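PDB 2AHD: phosphodiesterase MJ0936 from Methanocaldococcus jannaschii, which belongs to the calcineurin-like phosphoesterase superfamily, whose fold packs two beta-sheets face to face between flanking helices. Local coordinates for residues 6-10 with 119-123; 88-93 with 153-158. All coordinates share one frame; numbering follows the deposited sequence.

Contact 1 (6-10 with 119-123); sequences MSDTH and GHTHE
The backbone N of H120 points at the carboxylate of D8 and lies at similar distances from both of its oxygens. Its bond to D8 OD2 is 3.2 Å long but weak, since the N-H...O angle is only 125°. The path to OD1 is straighter, at 142°, yet the position of OD1 is less certain, so the pair is best read as one shared, loosely directed contact. D8 reaches it with CG beside its own backbone N. Its CB meanwhile lies over one face of the H122 imidazole, 4.2 Å from the ring centroid, which makes a CH-pi contact. Beyond this, the imidazoles of H10 and H122 arrive from opposite directions. Their planes are only 15° apart, but with centroids separated by 5.0 Å they are slid past each other and barely overlap. The closest atoms are H10 NE2 and H122 CE1, 3.3 Å apart. Next to the D8 carboxylate, S7 OG stands 3.3 Å from G119 CA and also bonds to D8 OD2, so OD2 has two partners, both weak.

In the second shell, the bond from H122 ND1 to E139 OE2 probably limits the turning of that ring, while backbone bonds hold the two loops: T121 N bonds to G119 O at 2.7 Å, T9 and H10 are tied to D36, and S7 to C140. The D-x-H sequence after the first strand and the GHTH sequence in the facing loop are hallmarks of calcineurin-like phosphoesterases, in which such loops line the metal-binding site; their meeting here is consistent with that site.

Contact 2 (88-93 with 153-158); sequences IDDLKF and LDTEKK
T155 lies against the turn made by 88-93 and is the residue most covered in this contact. Its closest approach is to D89: T155 OG1 lies 2.8 Å from D89 OD2, the two side chains crossing at about a right angle. The hydroxyl proton also has E156 OE2 within reach, so which carboxylate receives it is not settled. With chi1 at 49°, OG1 sits between the backbone N and the carbonyl carbon, which leaves CG2 anti to the carbonyl carbon, facing the F93 ring edge. There CG2 lies 4.2 Å from F93 CZ, and L153 CD2 reaches the same edge at 4.1 Å from CE2. These two methyls, from the buried residues T155 and L153, make the buried part. L91 belongs to the packed side as well, its CD1 resting 3.6 Å from the backbone O of T155.

The margins are looser. I88 CG2 comes only to 4.3 Å from T155 CG2, and L91 CD2 merely grazes CD of the partly exposed K158, at 4.3 Å.

The type I' turn from I88 to L91, closed by L91 N bonding to I88 O at 2.7 Å, is the hairpin loop between strands 83-88 and 91-96. F93 continues inward from it onto V115 and I117 of strand 115-118, and L153 is backbone-bonded to I3. Side chains of F93, L153 and T155 all touch I3, so strand 3-6 lies where the two sheets meet.

From the N terminus, strand 3-6 of the six-stranded sheet runs into 6-10, which meets 119-123 after 108 intervening residues; contact 1 closes that long loop. Within it lies 88-93, whose partner 153-158 follows only after 119-123, so contact 2 closes a shorter loop of 59 residues and the two cross rather than nest. Each joins the six-stranded sheet to the five-stranded one, but at different ends: contact 1 where strands 3-6 and 115-118 finish, contact 2 at the turns after strands 83-88 and 149-154. Their centres, 21 Å apart, fall on opposite sides of the chain's centre, and the segments do not touch.

Contact 1 (6-10 with 119-123)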
loop_
_atom_site.group_PDB
_atom_site.type_symbol
_atom_site.label_atom_id
_atom_site.label_comp_id
_atom_site.label_asym_id
_atom_site.label_seq_id
_atom_site.Cartn_x
_atom_site.Cartn_y
_atom_site.Cartn_z
ATOM N N MET A 6 -2.569 1.448 1.401
ATOM C CA MET A 6 -3.172 2.333 0.417
ATOM C C MET A 6 -2.654 1.911 -0.960
ATOM O O MET A 6 -1.818 1.017 -1.055
ATOM C CB MET A 6 -2.874 3.813 0.752
ATOM C CG MET A 6 -1.442 4.270 0.620
ATOM S SD MET A 6 -1.197 5.843 1.424
ATOM C CE MET A 6 -2.226 6.868 0.591
ATOM N N SER A 7 -3.173 2.520 -2.024
ATOM C CA SER A 7 -2.764 2.173 -3.390
ATOM C C SER A 7 -3.446 3.062 -4.425
ATOM O O SER A 7 -4.485 3.654 -4.154
ATOM C CB SER A 7 -3.099 0.699 -3.667
ATOM O OG SER A 7 -2.704 0.298 -4.964
ATOM N N ASP A 8 -2.853 3.153 -5.611
ATOM C CA ASP A 8 -3.414 3.954 -6.700
ATOM C C ASP A 8 -4.011 5.264 -6.200
ATOM O O ASP A 8 -5.226 5.380 -6.078
ATOM C CB ASP A 8 -4.517 3.177 -7.428
ATOM C CG ASP A 8 -4.175 1.726 -7.621
ATOM O OD1 ASP A 8 -3.143 1.450 -8.243
ATOM O OD2 ASP A 8 -4.939 0.854 -7.149
ATOM N N THR A 9 -3.171 6.246 -5.915
ATOM C CA THR A 9 -3.659 7.531 -5.449
ATOM C C THR A 9 -3.854 8.484 -6.629
ATOM O O THR A 9 -4.651 9.422 -6.565
ATOM C CB THR A 9 -2.690 8.146 -4.461
ATOM O OG1 THR A 9 -1.363 8.078 -5.000
ATOM C CG2 THR A 9 -2.761 7.413 -3.143
ATOM N N HIS A 10 -3.110 8.242 -7.704
ATOM C CA HIS A 10 -3.199 9.036 -8.923
ATOM C C HIS A 10 -3.269 10.545 -8.763
ATOM O O HIS A 10 -4.185 11.197 -9.257
ATOM C CB HIS A 10 -4.379 8.543 -9.736
ATOM C CG HIS A 10 -4.288 7.091 -10.084
ATOM N ND1 HIS A 10 -3.476 6.620 -11.091
ATOM C CD2 HIS A 10 -4.831 5.998 -9.496
ATOM C CE1 HIS A 10 -3.518 5.298 -11.107
ATOM N NE2 HIS A 10 -4.331 4.896 -10.147
ATOM N N GLY A 119 -2.486 -3.739 -5.584
ATOM C CA GLY A 119 -3.457 -2.751 -6.026
ATOM C C GLY A 119 -3.709 -2.901 -7.513
ATOM O O GLY A 119 -4.074 -3.979 -7.972
ATOM N N HIS A 120 -3.538 -1.820 -8.263
ATOM C CA HIS A 120 -3.700 -1.845 -9.717
ATOM C C HIS A 120 -5.088 -2.009 -10.296
ATOM O O HIS A 120 -5.436 -1.327 -11.249
ATOM C CB HIS A 120 -2.824 -2.930 -10.317
ATOM C CG HIS A 120 -2.969 -3.073 -11.797
ATOM N ND1 HIS A 120 -2.875 -2.002 -12.661
ATOM C CD2 HIS A 120 -3.147 -4.166 -12.572
ATOM C CE1 HIS A 120 -2.983 -2.429 -13.904
ATOM N NE2 HIS A 120 -3.148 -3.739 -13.877
ATOM N N THR A 121 -5.871 -2.927 -9.742
ATOM C CA THR A 121 -7.215 -3.168 -10.239
ATOM C C THR A 121 -8.183 -2.089 -9.821
ATOM O O THR A 121 -9.193 -1.883 -10.482
ATOM C CB THR A 121 -7.763 -4.511 -9.751
ATOM O OG1 THR A 121 -7.840 -4.505 -8.322
ATOM C CG2 THR A 121 -6.866 -5.647 -10.209
ATOM N N HIS A 122 -7.873 -1.388 -8.736
ATOM C CA HIS A 122 -8.757 -0.341 -8.233
ATOM C C HIS A 122 -9.938 -1.048 -7.568
ATOM O O HIS A 122 -10.807 -0.422 -6.972
ATOM C CB HIS A 122 -9.267 0.537 -9.384
ATOM C CG HIS A 122 -8.257 1.506 -9.918
ATOM N ND1 HIS A 122 -8.216 2.825 -9.528
ATOM C CD2 HIS A 122 -7.270 1.356 -10.831
ATOM C CE1 HIS A 122 -7.249 3.448 -10.178
ATOM N NE2 HIS A 122 -6.659 2.579 -10.975
ATOM N N GLU A 123 -9.956 -2.370 -7.681
ATOM C CA GLU A 123 -11.014 -3.179 -7.095
ATOM C C GLU A 123 -10.633 -3.652 -5.711
ATOM O O GLU A 123 -9.915 -4.630 -5.573
ATOM C CB GLU A 123 -11.298 -4.398 -7.973
ATOM C CG GLU A 123 -11.847 -4.063 -9.344
ATOM C CD GLU A 123 -13.138 -3.259 -9.281
ATOM O OE1 GLU A 123 -13.689 -2.933 -10.351
ATOM O OE2 GLU A 123 -13.609 -2.951 -8.165
#

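Contact 2 (88-93 with 153-158)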
loop_
_atom_site.group_PDB
_atom_site.type_symbol
_atom_site.label_atom_id
_atom_site.label_comp_id
_atom_site.label_asym_id
_atom_site.label_seq_id
_atom_site.Cartn_x
_atom_site.Cartn_y
_atom_site.Cartn_z
ATOM N N ILE A 88 6.528 -8.943 9.483
ATOM C CA ILE A 88 6.218 -8.016 10.555
ATOM C C ILE A 88 5.305 -8.779 11.498
ATOM O O ILE A 88 4.412 -9.500 11.051
ATOM C CB ILE A 88 5.470 -6.760 10.050
ATOM C CG1 ILE A 88 6.291 -6.038 8.978
ATOM C CG2 ILE A 88 5.184 -5.827 11.216
ATOM C CD1 ILE A 88 6.104 -6.582 7.565
ATOM N N ASP A 89 5.530 -8.635 12.799
ATOM C CA ASP A 89 4.703 -9.335 13.777
ATOM C C ASP A 89 4.611 -10.815 13.444
ATOM O O ASP A 89 3.541 -11.417 13.543
ATOM C CB ASP A 89 3.303 -8.727 13.808
ATOM C CG ASP A 89 3.181 -7.601 14.811
ATOM O OD1 ASP A 89 2.908 -7.907 15.991
ATOM O OD2 ASP A 89 3.368 -6.424 14.428
ATOM N N ASP A 90 5.740 -11.388 13.035
ATOM C CA ASP A 90 5.823 -12.807 12.691
ATOM C C ASP A 90 5.138 -13.169 11.374
ATOM O O ASP A 90 5.256 -14.304 10.910
ATOM C CB ASP A 90 5.223 -13.664 13.821
ATOM C CG ASP A 90 6.057 -13.628 15.097
ATOM O OD1 ASP A 90 7.224 -14.085 15.058
ATOM O OD2 ASP A 90 5.543 -13.145 16.133
ATOM N N LEU A 91 4.435 -12.208 10.777
ATOM C CA LEU A 91 3.714 -12.437 9.526
ATOM C C LEU A 91 4.560 -12.233 8.287
ATOM O O LEU A 91 5.367 -11.313 8.225
ATOM C CB LEU A 91 2.493 -11.527 9.462
ATOM C CG LEU A 91 1.462 -11.825 10.547
ATOM C CD1 LEU A 91 0.458 -10.690 10.651
ATOM C CD2 LEU A 91 0.786 -13.148 10.232
ATOM N N LYS A 92 4.361 -13.109 7.306
ATOM C CA LYS A 92 5.088 -13.055 6.041
ATOM C C LYS A 92 4.278 -12.258 5.031
ATOM O O LYS A 92 3.142 -12.614 4.715
ATOM C CB LYS A 92 5.327 -14.470 5.502
ATOM C CG LYS A 92 6.795 -14.885 5.411
ATOM C CD LYS A 92 7.469 -14.907 6.778
ATOM C CE LYS A 92 6.828 -15.925 7.713
ATOM N NZ LYS A 92 7.466 -15.908 9.063
ATOM N N PHE A 93 4.871 -11.178 4.532
ATOM C CA PHE A 93 4.211 -10.311 3.567
ATOM C C PHE A 93 4.818 -10.380 2.176
ATOM O O PHE A 93 5.993 -10.708 2.011
ATOM C CB PHE A 93 4.286 -8.845 4.011
ATOM C CG PHE A 93 3.395 -8.497 5.167
ATOM C CD1 PHE A 93 3.729 -8.858 6.460
ATOM C CD2 PHE A 93 2.229 -7.773 4.962
ATOM C CE1 PHE A 93 2.916 -8.500 7.532
ATOM C CE2 PHE A 93 1.413 -7.412 6.031
ATOM C CZ PHE A 93 1.758 -7.776 7.315
ATOM N N LEU A 153 -4.612 -2.644 8.799
ATOM C CA LEU A 153 -4.451 -4.030 9.228
ATOM C C LEU A 153 -3.911 -4.142 10.646
ATOM O O LEU A 153 -3.038 -3.377 11.063
ATOM C CB LEU A 153 -3.506 -4.771 8.289
ATOM C CG LEU A 153 -3.270 -6.232 8.654
ATOM C CD1 LEU A 153 -4.586 -6.963 8.696
ATOM C CD2 LEU A 153 -2.358 -6.866 7.643
ATOM N N ASP A 154 -4.436 -5.117 11.377
ATOM C CA ASP A 154 -4.027 -5.365 12.751
ATOM C C ASP A 154 -3.080 -6.567 12.773
ATOM O O ASP A 154 -3.512 -7.702 12.966
ATOM C CB ASP A 154 -5.263 -5.660 13.606
ATOM C CG ASP A 154 -4.972 -5.604 15.092
ATOM O OD1 ASP A 154 -4.494 -4.541 15.550
ATOM O OD2 ASP A 154 -5.225 -6.609 15.798
ATOM N N THR A 155 -1.791 -6.314 12.563
ATOM C CA THR A 155 -0.790 -7.382 12.552
ATOM C C THR A 155 -0.910 -8.213 13.815
ATOM O O THR A 155 -0.491 -9.369 13.873
ATOM C CB THR A 155 0.640 -6.811 12.468
ATOM O OG1 THR A 155 0.801 -5.781 13.451
ATOM C CG2 THR A 155 0.911 -6.239 11.078
ATOM N N GLU A 156 -1.506 -7.600 14.825
ATOM C CA GLU A 156 -1.712 -8.232 16.114
ATOM C C GLU A 156 -2.728 -9.370 15.993
ATOM O O GLU A 156 -2.358 -10.537 15.835
ATOM C CB GLU A 156 -2.204 -7.179 17.117
ATOM C CG GLU A 156 -1.365 -5.886 17.123
ATOM C CD GLU A 156 -1.734 -4.889 16.002
ATOM O OE1 GLU A 156 -2.345 -3.839 16.315
ATOM O OE2 GLU A 156 -1.416 -5.144 14.815
ATOM N N LYS A 157 -4.010 -9.016 16.046
ATOM C CA LYS A 157 -5.094 -9.988 15.962
ATOM C C LYS A 157 -5.506 -10.329 14.521
ATOM O O LYS A 157 -6.485 -11.045 14.313
ATOM C CB LYS A 157 -6.309 -9.458 16.725
ATOM C CG LYS A 157 -5.965 -8.545 17.900
ATOM C CD LYS A 157 -7.221 -7.980 18.584
ATOM C CE LYS A 157 -8.056 -9.070 19.267
ATOM N NZ LYS A 157 -9.209 -8.520 20.046
ATOM N N LYS A 158 -4.765 -9.822 13.538
ATOM C CA LYS A 158 -5.053 -10.066 12.119
ATOM C C LYS A 158 -6.393 -9.510 11.625
ATOM O O LYS A 158 -7.068 -10.140 10.809
ATOM C CB LYS A 158 -5.005 -11.564 11.807
ATOM C CG LYS A 158 -3.609 -12.150 11.661
ATOM C CD LYS A 158 -3.457 -12.859 10.312
ATOM C CE LYS A 158 -4.531 -13.921 10.087
ATOM N NZ LYS A 158 -4.416 -14.588 8.761
#